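Local atomic coordinates of histone acetyltransferase HPA2 and related acetyltransferases (Corynebacterium glutamicum ATCC 13032, PDB entry 2QEC), a protein that is probably an acyltransferase of the GNAT family, expected to move an acyl group from a coenzyme A thioester to an acceptor not yet identified. Residues A12-I17 and G61-A66; A24-P29 and P40-L45; H149-A154 and L175-L180; A158-A163 and G181-D186. The protein carries 1 engineered substitution. All blocks are in the same frame, centred on the assembly; numbering follows the deposited sequence.

Contact 1: A12-I17 and G61-A66. With EDO (1,2-ethanediol), chain H.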
loop_
_atom_site.group_PDB
_atom_site.type_symbol
_atom_site.label_atom_id
_atom_site.label_comp_id
_atom_site.label_asym_id
_atom_site.label_seq_id
_atom_site.Cartn_x
_atom_site.Cartn_y
_atom_site.Cartn_z
ATOM N N ALA A 12 23.453 25.941 8.986
ATOM C CA ALA A 12 23.714 26.564 10.308
ATOM C C ALA A 12 22.802 25.995 11.411
ATOM O O ALA A 12 23.135 26.038 12.613
ATOM C CB ALA A 12 23.500 28.024 10.211
ATOM N N ASP A 13 21.652 25.489 10.985
ATOM C CA ASP A 13 20.635 24.926 11.886
ATOM C C ASP A 13 20.887 23.477 12.295
ATOM O O ASP A 13 20.199 22.964 13.172
ATOM C CB ASP A 13 19.247 24.942 11.216
ATOM C CG ASP A 13 18.797 26.353 10.784
ATOM O OD1 ASP A 13 18.929 27.284 11.583
ATOM O OD2 ASP A 13 18.251 26.503 9.692
ATOM N N PHE A 14 21.823 22.793 11.654
ATOM C CA PHE A 14 21.968 21.350 11.892
ATOM C C PHE A 14 22.267 20.966 13.366
ATOM O O PHE A 14 21.647 20.034 13.866
ATOM C CB PHE A 14 22.970 20.697 10.921
ATOM C CG PHE A 14 22.512 20.650 9.464
ATOM C CD1 PHE A 14 21.244 21.086 9.062
ATOM C CD2 PHE A 14 23.357 20.132 8.498
ATOM C CE1 PHE A 14 20.853 21.012 7.751
ATOM C CE2 PHE A 14 22.963 20.074 7.172
ATOM C CZ PHE A 14 21.702 20.521 6.800
ATOM N N PRO A 15 23.202 21.660 14.067
ATOM C CA PRO A 15 23.363 21.331 15.485
ATOM C C PRO A 15 22.090 21.335 16.327
ATOM O O PRO A 15 21.871 20.412 17.111
ATOM C CB PRO A 15 24.357 22.378 15.974
ATOM C CG PRO A 15 25.162 22.676 14.798
ATOM C CD PRO A 15 24.200 22.643 13.647
ATOM N N LYS A 16 21.252 22.354 16.169
ATOM C CA LYS A 16 20.030 22.460 16.961
ATOM C C LYS A 16 19.047 21.394 16.546
ATOM O O LYS A 16 18.308 20.818 17.345
ATOM C CB LYS A 16 19.403 23.851 16.775
ATOM C CG LYS A 16 18.096 24.039 17.533
ATOM C CD LYS A 16 18.349 24.183 19.035
ATOM C CE LYS A 16 17.042 24.060 19.813
ATOM N NZ LYS A 16 16.136 25.165 19.393
ATOM N N ILE A 17 19.026 21.141 15.272
ATOM C CA ILE A 17 18.150 20.086 14.716
ATOM C C ILE A 17 18.465 18.728 15.400
ATOM O O ILE A 17 17.566 18.034 15.891
ATOM C CB ILE A 17 18.317 20.042 13.210
ATOM C CG1 ILE A 17 17.530 21.183 12.558
ATOM C CG2 ILE A 17 17.824 18.741 12.626
ATOM C CD1 ILE A 17 17.805 21.355 11.132
ATOM N N GLY A 61 17.103 14.643 0.486
ATOM C CA GLY A 61 15.780 14.658 1.071
ATOM C C GLY A 61 15.288 16.062 1.341
ATOM O O GLY A 61 15.662 17.011 0.655
ATOM N N ASN A 62 14.397 16.169 2.314
ATOM C CA ASN A 62 13.954 17.465 2.872
ATOM C C ASN A 62 14.007 17.458 4.389
ATOM O O ASN A 62 13.485 16.563 5.046
ATOM C CB ASN A 62 12.513 17.805 2.432
ATOM C CG ASN A 62 12.412 18.225 0.954
ATOM O OD1 ASN A 62 12.277 17.390 0.098
ATOM N ND2 ASN A 62 12.500 19.553 0.680
ATOM N N ILE A 63 14.548 18.544 4.945
ATOM C CA ILE A 63 14.560 18.806 6.361
ATOM C C ILE A 63 13.788 20.091 6.590
ATOM O O ILE A 63 14.149 21.144 6.053
ATOM C CB ILE A 63 16.007 18.970 6.876
ATOM C CG1 ILE A 63 16.852 17.751 6.486
ATOM C CG2 ILE A 63 16.030 19.212 8.398
ATOM C CD1 ILE A 63 18.379 17.984 6.730
ATOM N N ASP A 64 12.677 19.973 7.305
ATOM C CA ASP A 64 11.837 21.125 7.654
ATOM C C ASP A 64 12.048 21.461 9.119
ATOM O O ASP A 64 12.189 20.565 9.962
ATOM C CB ASP A 64 10.371 20.801 7.396
ATOM C CG ASP A 64 10.048 20.617 5.927
ATOM O OD1 ASP A 64 10.805 21.126 5.047
ATOM O OD2 ASP A 64 8.974 20.020 5.666
ATOM N N VAL A 65 12.074 22.752 9.445
ATOM C CA VAL A 65 12.062 23.167 10.820
ATOM C C VAL A 65 10.874 24.073 11.088
ATOM O O VAL A 65 10.488 24.865 10.234
ATOM C CB VAL A 65 13.341 23.969 11.256
ATOM C CG1 VAL A 65 14.522 23.068 11.298
ATOM C CG2 VAL A 65 13.628 25.156 10.350
ATOM N N ALA A 66 10.376 23.985 12.319
ATOM C CA ALA A 66 9.354 24.866 12.870
ATOM C C ALA A 66 10.019 25.758 13.897
ATOM O O ALA A 66 10.765 25.252 14.721
ATOM C CB ALA A 66 8.308 24.025 13.554
HETATM C C1 EDO H . 13.452 21.049 3.377
HETATM O O1 EDO H . 12.232 21.354 2.773
HETATM C C2 EDO H . 14.647 20.951 2.457
HETATM O O2 EDO H . 15.763 20.509 3.227
#
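I63 meets F14 and I17 with two different branches. Its CD1 methyl comes up to the F14 ring, with CE1 4.0 Å away, and the two side chains cross at about a right angle. The methyl sits obliquely to the ring. The other branch, CG2, lies 3.9 Å from I17 CD1. CG1 of I63 stands anti to the carbonyl carbon (chi1 -54°), which leaves CG2 anti to the backbone N and divides the two branches between the two helix residues. I17 CD1 also touches V65 CG1 at 3.7 Å, again nearly at right angles. One isoleucine end thus bridges two residues of the strand. In the GNAT fold this is the first helix, 14-25, packed on strand 61-67. I53 of helix 43-60 touches both F14 and I17.

D64 points away from the helix. Its OD1 forms a salt bridge with R153. A bound ethanediol, probably from the crystallisation liquor, also uses this strand. Its O1 donates to D64 OD1 at 2.7 Å and accepts from N62 ND2 at 2.8 Å. Its O2 accepts from I63 N at 2.9 Å, nearly straight at 179°. The chemistry divides by face: I63 and V65 meet the helix through apolar packing, while the side chains of N62 and D64, on the other face, make polar bonds.

Contact 2: A24-P29 and P40-L45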
loop_
_atom_site.group_PDB
_atom_site.type_symbol
_atom_site.label_atom_id
_atom_site.label_comp_id
_atom_site.label_asym_id
_atom_site.label_seq_id
_atom_site.Cartn_x
_atom_site.Cartn_y
_atom_site.Cartn_z
ATOM N N ALA A 24 13.919 14.480 21.667
ATOM C CA ALA A 24 12.662 13.832 21.401
ATOM C C ALA A 24 12.803 12.300 21.545
ATOM O O ALA A 24 11.927 11.636 22.069
ATOM C CB ALA A 24 12.149 14.202 20.019
ATOM N N PHE A 25 13.914 11.738 21.091
ATOM C CA PHE A 25 13.970 10.285 20.902
ATOM C C PHE A 25 14.905 9.563 21.877
ATOM O O PHE A 25 15.112 8.375 21.735
ATOM C CB PHE A 25 14.298 9.976 19.446
ATOM C CG PHE A 25 13.224 10.432 18.481
ATOM C CD1 PHE A 25 11.898 10.021 18.646
ATOM C CD2 PHE A 25 13.522 11.286 17.436
ATOM C CE1 PHE A 25 10.910 10.466 17.793
ATOM C CE2 PHE A 25 12.535 11.733 16.584
ATOM C CZ PHE A 25 11.236 11.331 16.750
ATOM N N ALA A 26 15.443 10.278 22.863
ATOM C CA ALA A 26 16.413 9.722 23.781
ATOM C C ALA A 26 15.898 8.474 24.485
ATOM O O ALA A 26 16.685 7.597 24.837
ATOM C CB ALA A 26 16.831 10.763 24.815
ATOM N N ASN A 27 14.587 8.395 24.709
ATOM C CA ASN A 27 14.019 7.259 25.434
ATOM C C ASN A 27 13.011 6.507 24.638
ATOM O O ASN A 27 12.265 5.730 25.202
ATOM C CB ASN A 27 13.389 7.709 26.751
ATOM C CG ASN A 27 14.416 8.232 27.711
ATOM O OD1 ASN A 27 14.480 9.432 27.976
ATOM N ND2 ASN A 27 15.270 7.337 28.209
ATOM N N ASP A 28 13.025 6.706 23.329
ATOM C CA ASP A 28 12.072 6.065 22.450
ATOM C C ASP A 28 12.510 4.663 22.012
ATOM O O ASP A 28 13.485 4.538 21.289
ATOM C CB ASP A 28 11.893 6.934 21.216
ATOM C CG ASP A 28 10.684 6.548 20.400
ATOM O OD1 ASP A 28 10.449 5.352 20.198
ATOM O OD2 ASP A 28 9.972 7.462 19.948
ATOM N N PRO A 29 11.722 3.609 22.346
ATOM C CA PRO A 29 12.012 2.222 21.938
ATOM C C PRO A 29 12.293 2.062 20.456
ATOM O O PRO A 29 13.037 1.176 20.060
ATOM C CB PRO A 29 10.702 1.470 22.268
ATOM C CG PRO A 29 10.079 2.250 23.329
ATOM C CD PRO A 29 10.479 3.687 23.135
ATOM N N PRO A 40 25.361 6.285 27.262
ATOM C CA PRO A 40 25.509 7.466 28.115
ATOM C C PRO A 40 25.452 8.785 27.350
ATOM O O PRO A 40 26.231 8.994 26.406
ATOM C CB PRO A 40 26.896 7.272 28.747
ATOM C CG PRO A 40 27.090 5.804 28.754
ATOM C CD PRO A 40 26.426 5.299 27.511
ATOM N N GLY A 41 24.513 9.645 27.745
ATOM C CA GLY A 41 24.337 10.958 27.129
ATOM C C GLY A 41 23.734 10.895 25.742
ATOM O O GLY A 41 23.785 11.872 25.002
ATOM N N SER A 42 23.164 9.753 25.385
ATOM C CA SER A 42 22.642 9.526 24.048
ATOM C C SER A 42 23.645 9.828 22.940
ATOM O O SER A 42 23.256 10.267 21.858
ATOM C CB SER A 42 21.346 10.321 23.830
ATOM O OG SER A 42 20.368 9.886 24.760
ATOM N N ALA A 43 24.919 9.531 23.198
ATOM C CA ALA A 43 26.006 9.924 22.296
ATOM C C ALA A 43 25.986 9.174 20.970
ATOM O O ALA A 43 26.282 9.736 19.918
ATOM C CB ALA A 43 27.360 9.716 23.009
ATOM N N LYS A 44 25.640 7.896 21.026
ATOM C CA LYS A 44 25.564 7.077 19.825
ATOM C C LYS A 44 24.302 7.452 19.017
ATOM O O LYS A 44 24.360 7.568 17.796
ATOM C CB LYS A 44 25.588 5.589 20.169
ATOM C CG LYS A 44 26.925 5.129 20.760
ATOM C CD LYS A 44 26.928 3.627 21.146
ATOM C CE LYS A 44 26.210 3.335 22.474
ATOM N NZ LYS A 44 26.575 1.972 23.069
ATOM N N LEU A 45 23.197 7.723 19.702
ATOM C CA LEU A 45 21.970 8.196 19.019
ATOM C C LEU A 45 22.209 9.522 18.307
ATOM O O LEU A 45 21.761 9.722 17.169
ATOM C CB LEU A 45 20.848 8.387 20.028
ATOM C CG LEU A 45 19.475 8.904 19.532
ATOM C CD1 LEU A 45 18.919 7.952 18.551
ATOM C CD2 LEU A 45 18.524 9.061 20.671
HETATM O O HOH W 1 19.326 7.389 24.362
#
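L45 and S42 meet F25 and A26 across this contact, from the start of one helix to the turn after another. L45 has CG anti to the backbone N (chi1 179°), and a chi2 of 61° leaves CD2 in the extended position, where it reaches the backbone of F25 and A26. The methyl lies 3.6 Å from F25 O and 3.8 Å from A26 CA. It is more distant from F25 CB, at 4.5 Å. F25 O also accepts the bond from D28 N that closes a type I beta turn from F25 to D28.

S42 has a backbone with positive phi, and its OG stands anti to the carbonyl carbon (chi1 -61°). The hydroxyl oxygen lies 3.6 Å from A26 CB, a plain packing distance. A water links the same two residues. It donates to A26 O at 2.7 Å and is bonded to S42 OG at 2.7 Å. S42 is the N-cap residue of helix 43-60, but its side chain makes no capping bond. D39 instead accepts from K44 N and L45 N with its two carboxylate oxygens. D28 does cap, through OD1 to T30 N, at the start of helix 29-32.

The contact therefore joins the C-terminal end of helix 14-25 to the beginning of helix 43-60. A24 CB covers one face of the F25 ring. That ring also meets the F31 ring and packs on T130 and A132 of strand 126-133, the central strand of the sheet.

Contact 3: H149-A154 and L175-L180. With EDO (1,2-ethanediol), chain J.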
loop_
_atom_site.group_PDB
_atom_site.type_symbol
_atom_site.label_atom_id
_atom_site.label_comp_id
_atom_site.label_asym_id
_atom_site.label_seq_id
_atom_site.Cartn_x
_atom_site.Cartn_y
_atom_site.Cartn_z
ATOM N N HIS A 149 2.884 21.357 6.224
ATOM C CA HIS A 149 3.940 21.821 5.312
ATOM C C HIS A 149 4.350 20.708 4.339
ATOM O O HIS A 149 4.434 20.887 3.108
ATOM C CB HIS A 149 5.152 22.391 6.148
ATOM C CG HIS A 149 6.180 23.080 5.298
ATOM N ND1 HIS A 149 6.032 24.381 4.888
ATOM C CD2 HIS A 149 7.236 22.588 4.606
ATOM C CE1 HIS A 149 7.021 24.699 4.073
ATOM N NE2 HIS A 149 7.763 23.626 3.878
ATOM N N GLY A 150 4.529 19.511 4.866
ATOM C CA GLY A 150 5.089 18.428 4.048
ATOM C C GLY A 150 4.036 17.887 3.137
ATOM O O GLY A 150 4.319 17.417 1.989
ATOM N N ILE A 151 2.810 17.878 3.658
ATOM C CA ILE A 151 1.666 17.444 2.811
ATOM C C ILE A 151 1.438 18.400 1.665
ATOM O O ILE A 151 1.243 17.967 0.541
ATOM C CB ILE A 151 0.407 17.246 3.637
ATOM C CG1 ILE A 151 0.607 16.033 4.539
ATOM C CG2 ILE A 151 -0.861 16.969 2.705
ATOM C CD1 ILE A 151 -0.303 15.956 5.686
ATOM N N ALA A 152 1.527 19.695 1.903
ATOM C CA ALA A 152 1.387 20.674 0.812
ATOM C C ALA A 152 2.481 20.520 -0.233
ATOM O O ALA A 152 2.217 20.609 -1.398
ATOM C CB ALA A 152 1.359 22.063 1.355
ATOM N N ARG A 153 3.710 20.257 0.180
ATOM C CA ARG A 153 4.812 19.998 -0.777
ATOM C C ARG A 153 4.615 18.728 -1.592
ATOM O O ARG A 153 4.938 18.668 -2.789
ATOM C CB ARG A 153 6.143 19.942 -0.033
ATOM C CG ARG A 153 7.349 19.638 -0.927
ATOM C CD ARG A 153 8.631 19.884 -0.156
ATOM N NE ARG A 153 8.542 19.000 0.996
ATOM C CZ ARG A 153 8.957 19.272 2.217
ATOM N NH1 ARG A 153 9.591 20.434 2.506
ATOM N NH2 ARG A 153 8.734 18.373 3.164
ATOM N N ALA A 154 4.105 17.697 -0.950
ATOM C CA ALA A 154 3.847 16.455 -1.627
ATOM C C ALA A 154 2.731 16.560 -2.674
ATOM O O ALA A 154 2.724 15.812 -3.670
ATOM C CB ALA A 154 3.503 15.382 -0.593
ATOM N N LEU A 175 -5.767 13.467 8.333
ATOM C CA LEU A 175 -5.044 14.177 7.271
ATOM C C LEU A 175 -5.017 13.452 5.941
ATOM O O LEU A 175 -4.326 13.892 5.018
ATOM C CB LEU A 175 -3.605 14.449 7.731
ATOM C CG LEU A 175 -3.504 15.315 8.966
ATOM C CD1 LEU A 175 -2.097 15.230 9.549
ATOM C CD2 LEU A 175 -3.852 16.746 8.620
ATOM N N GLY A 176 -5.796 12.380 5.820
ATOM C CA GLY A 176 -5.916 11.633 4.571
ATOM C C GLY A 176 -5.087 10.369 4.420
ATOM O O GLY A 176 -5.107 9.775 3.357
ATOM N N PHE A 177 -4.347 9.952 5.445
ATOM C CA PHE A 177 -3.673 8.633 5.426
ATOM C C PHE A 177 -4.626 7.479 5.710
ATOM O O PHE A 177 -5.427 7.533 6.640
ATOM C CB PHE A 177 -2.538 8.591 6.447
ATOM C CG PHE A 177 -1.378 9.479 6.112
ATOM C CD1 PHE A 177 -1.445 10.857 6.331
ATOM C CD2 PHE A 177 -0.234 8.951 5.555
ATOM C CE1 PHE A 177 -0.383 11.673 6.019
ATOM C CE2 PHE A 177 0.842 9.739 5.266
ATOM C CZ PHE A 177 0.761 11.131 5.491
ATOM N N VAL A 178 -4.535 6.409 4.923
ATOM C CA VAL A 178 -5.306 5.192 5.207
ATOM C C VAL A 178 -4.362 4.107 5.764
ATOM O O VAL A 178 -3.158 4.137 5.482
ATOM C CB VAL A 178 -6.048 4.632 3.967
ATOM C CG1 VAL A 178 -7.031 5.643 3.408
ATOM C CG2 VAL A 178 -5.089 4.155 2.926
ATOM N N PRO A 179 -4.888 3.174 6.609
ATOM C CA PRO A 179 -3.963 2.153 7.101
ATOM C C PRO A 179 -3.568 1.136 6.018
ATOM O O PRO A 179 -4.380 0.771 5.185
ATOM C CB PRO A 179 -4.762 1.432 8.209
ATOM C CG PRO A 179 -6.220 1.733 7.924
ATOM C CD PRO A 179 -6.231 3.079 7.233
ATOM N N LEU A 180 -2.322 0.674 6.090
ATOM C CA LEU A 180 -1.858 -0.487 5.340
ATOM C C LEU A 180 -1.884 -1.705 6.283
ATOM O O LEU A 180 -2.522 -2.696 6.003
ATOM C CB LEU A 180 -0.453 -0.220 4.820
ATOM C CG LEU A 180 -0.302 0.847 3.723
ATOM C CD1 LEU A 180 1.187 1.111 3.446
ATOM C CD2 LEU A 180 -0.924 0.363 2.421
HETATM C C1 EDO J . 3.473 17.037 -6.687
HETATM O O1 EDO J . 4.298 17.830 -5.829
HETATM C C2 EDO J . 2.449 17.868 -7.415
HETATM O O2 EDO J . 1.198 17.951 -6.709
#
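I151 is the residue most covered here, and its CD1 methyl makes both close approaches. It lies 4.2 Å from L175 CB and 4.3 Å from F177 CE1. CG1 of I151 stands anti to the carbonyl carbon (chi1 -69°), and the chain then extends (chi2 161°) so that CD1 touches both partners. L175 offers the root of its side chain rather than its end, and the two residues cross at about a right angle. F177 presents its edge: the methyl sits near the plane of the ring.

Helix 142-154 is part of a beta-alpha-beta crossover of the GNAT fold, between the parallel strands 126-133 and 159-163. The segment 175-180 leads from helix 166-174 into strand 178-183. G176 is the C-prime residue of the Schellman motif that ends this helix, with F177 N bonded to Y172 O. Its positive phi suits glycine. The turn brings F177 back over the sheet, where its ring packs on I159, L161 and M195.

I151 itself also touches K197 of strand 192-197. On the same helix, R153 points in a different direction, towards strand 61-67. It forms a cation-pi contact with W79. An ethanediol lies near the helix end. Its O1 is within weak hydrogen-bonding distance of R153 O and A154 O, and which of them it uses is not settled. In the strand, P179 O accepts a hydrogen bond from W196 NE1 of the second subunit.

Contact 4: A158-A163 and G181-D186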
loop_
_atom_site.group_PDB
_atom_site.type_symbol
_atom_site.label_atom_id
_atom_site.label_comp_id
_atom_site.label_asym_id
_atom_site.label_seq_id
_atom_site.Cartn_x
_atom_site.Cartn_y
_atom_site.Cartn_z
ATOM N N ALA A 158 1.975 10.556 -3.392
ATOM C CA ALA A 158 1.743 9.673 -2.250
ATOM C C ALA A 158 2.749 9.902 -1.108
ATOM O O ALA A 158 3.867 10.343 -1.320
ATOM C CB ALA A 158 1.811 8.246 -2.717
ATOM N N ILE A 159 2.319 9.563 0.099
ATOM C CA ILE A 159 3.153 9.610 1.279
ATOM C C ILE A 159 2.986 8.286 2.070
ATOM O O ILE A 159 1.875 7.844 2.304
ATOM C CB ILE A 159 2.756 10.767 2.182
ATOM C CG1 ILE A 159 2.620 12.065 1.375
ATOM C CG2 ILE A 159 3.812 10.929 3.308
ATOM C CD1 ILE A 159 2.248 13.324 2.239
ATOM N N TYR A 160 4.116 7.710 2.492
ATOM C CA TYR A 160 4.196 6.592 3.454
ATOM C C TYR A 160 4.743 7.076 4.812
ATOM O O TYR A 160 5.607 7.932 4.858
ATOM C CB TYR A 160 5.116 5.496 2.849
ATOM C CG TYR A 160 5.375 4.277 3.721
ATOM C CD1 TYR A 160 4.476 3.257 3.799
ATOM C CD2 TYR A 160 6.522 4.196 4.517
ATOM C CE1 TYR A 160 4.706 2.132 4.625
ATOM C CE2 TYR A 160 6.756 3.097 5.351
ATOM C CZ TYR A 160 5.830 2.045 5.369
ATOM O OH TYR A 160 6.029 0.937 6.172
ATOM N N LEU A 161 4.194 6.554 5.905
ATOM C CA LEU A 161 4.746 6.695 7.209
ATOM C C LEU A 161 4.394 5.468 8.057
ATOM O O LEU A 161 3.600 4.615 7.680
ATOM C CB LEU A 161 4.264 8.004 7.886
ATOM C CG LEU A 161 2.749 8.211 8.063
ATOM C CD1 LEU A 161 2.187 7.401 9.241
ATOM C CD2 LEU A 161 2.457 9.656 8.282
ATOM N N GLU A 162 5.025 5.371 9.216
ATOM C CA GLU A 162 4.768 4.304 10.181
ATOM C C GLU A 162 4.400 4.922 11.487
ATOM O O GLU A 162 5.249 5.555 12.112
ATOM C CB GLU A 162 6.013 3.456 10.299
ATOM C CG GLU A 162 6.174 2.569 9.051
ATOM C CD GLU A 162 7.588 2.041 8.833
ATOM O OE1 GLU A 162 8.451 2.348 9.658
ATOM O OE2 GLU A 162 7.815 1.274 7.857
ATOM N N ALA A 163 3.138 4.800 11.892
ATOM C CA ALA A 163 2.661 5.495 13.103
ATOM C C ALA A 163 2.947 4.645 14.341
ATOM O O ALA A 163 2.744 3.430 14.342
ATOM C CB ALA A 163 1.164 5.825 12.984
ATOM N N GLY A 181 -1.235 -1.603 7.423
ATOM C CA GLY A 181 -1.307 -2.664 8.442
ATOM C C GLY A 181 -0.150 -2.539 9.407
ATOM O O GLY A 181 0.635 -1.598 9.307
ATOM N N TYR A 182 -0.063 -3.459 10.363
ATOM C CA TYR A 182 1.001 -3.411 11.371
ATOM C C TYR A 182 2.252 -4.117 10.871
ATOM O O TYR A 182 2.176 -5.157 10.216
ATOM C CB TYR A 182 0.519 -4.001 12.704
ATOM C CG TYR A 182 -0.461 -3.102 13.404
ATOM C CD1 TYR A 182 -0.013 -2.071 14.226
ATOM C CD2 TYR A 182 -1.838 -3.269 13.217
ATOM C CE1 TYR A 182 -0.924 -1.239 14.867
ATOM C CE2 TYR A 182 -2.751 -2.443 13.852
ATOM C CZ TYR A 182 -2.297 -1.447 14.665
ATOM O OH TYR A 182 -3.201 -0.625 15.285
ATOM N N ILE A 183 3.403 -3.507 11.132
ATOM C CA ILE A 183 4.699 -4.117 10.817
ATOM C C ILE A 183 5.144 -4.951 12.024
ATOM O O ILE A 183 5.189 -4.442 13.154
ATOM C CB ILE A 183 5.760 -3.023 10.484
ATOM C CG1 ILE A 183 5.386 -2.313 9.195
ATOM C CG2 ILE A 183 7.189 -3.626 10.468
ATOM C CD1 ILE A 183 6.096 -1.028 8.969
ATOM N N PRO A 184 5.475 -6.233 11.797
ATOM C CA PRO A 184 5.932 -7.051 12.924
ATOM C C PRO A 184 7.208 -6.510 13.541
ATOM O O PRO A 184 8.123 -6.153 12.805
ATOM C CB PRO A 184 6.201 -8.424 12.301
ATOM C CG PRO A 184 5.566 -8.410 10.975
ATOM C CD PRO A 184 5.448 -6.986 10.535
ATOM N N SER A 185 7.251 -6.451 14.872
ATOM C CA SER A 185 8.447 -6.014 15.607
ATOM C C SER A 185 9.061 -7.211 16.303
ATOM O O SER A 185 8.337 -8.028 16.850
ATOM C CB SER A 185 8.092 -4.935 16.650
ATOM O OG SER A 185 7.267 -5.446 17.697
ATOM N N ASP A 186 10.380 -7.344 16.252
ATOM C CA ASP A 186 11.062 -8.269 17.156
ATOM C C ASP A 186 11.574 -7.433 18.306
ATOM O O ASP A 186 11.700 -6.207 18.175
ATOM C CB ASP A 186 12.217 -9.011 16.479
ATOM C CG ASP A 186 12.453 -10.386 17.082
ATOM O OD1 ASP A 186 11.717 -11.328 16.696
ATOM O OD2 ASP A 186 13.363 -10.525 17.937
#
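The hydroxyl of Y160 and the carboxylate of E162 both meet I183 CD1. At the edge of the Y160 ring, in its plane, lies E162 OE2. The ring of H120 also meets Y160, with the planes at about 35°. The I183 methyl lies over one face of the E162 carboxylate, shifted towards OE2.

These residues belong to the second half of the GNAT sheet, where strand 192-197 runs between strands 159-163 and 178-183. The contact therefore spans a strand: I183 and E162 are nearest in register, yet their CA atoms are 8.4 Å apart. A194 of the middle strand packs against Y160.

Y160 OH donates to E162 OE2. The modelled 2.5 Å is very short, so the exact length deserves caution. Y160 has CG anti to the backbone N (chi1 177°), which carries the hydroxyl along the sheet towards E162. The E162 chain is extended beyond CG, which brings OE2 to that hydroxyl. Y160 and I183 approach from opposite directions, while E162 and I183 cross at about a right angle.

I183 has further neighbours. F119 of the same chain touches it, and F123 of the second subunit packs on it, so the contact reaches the dimer interface. The methyl end is tightly placed: I183 CD1 lies 3.4 Å from Y160 OH and 3.1 Å from E162 OE2.

Near the N terminus, helix 14-25 enters contact 1, which closes a largely helical loop when the chain reaches strand 61-67. Contact 2 is nested inside that loop and joins the end of the same helix to the start of helix 43-60. The chain then builds the central strands before contacts 3 and 4 open. These two cross, because their segments alternate: 149-154, 158-163, 175-180, 181-186. Both use strand 178-183 and both touch the second subunit. L180 of contact 3 packs on Y160 of contact 4. Contacts 1 and 3 touch where strand 61-67 meets helix 142-154, which ties the first half of the sheet to that helix.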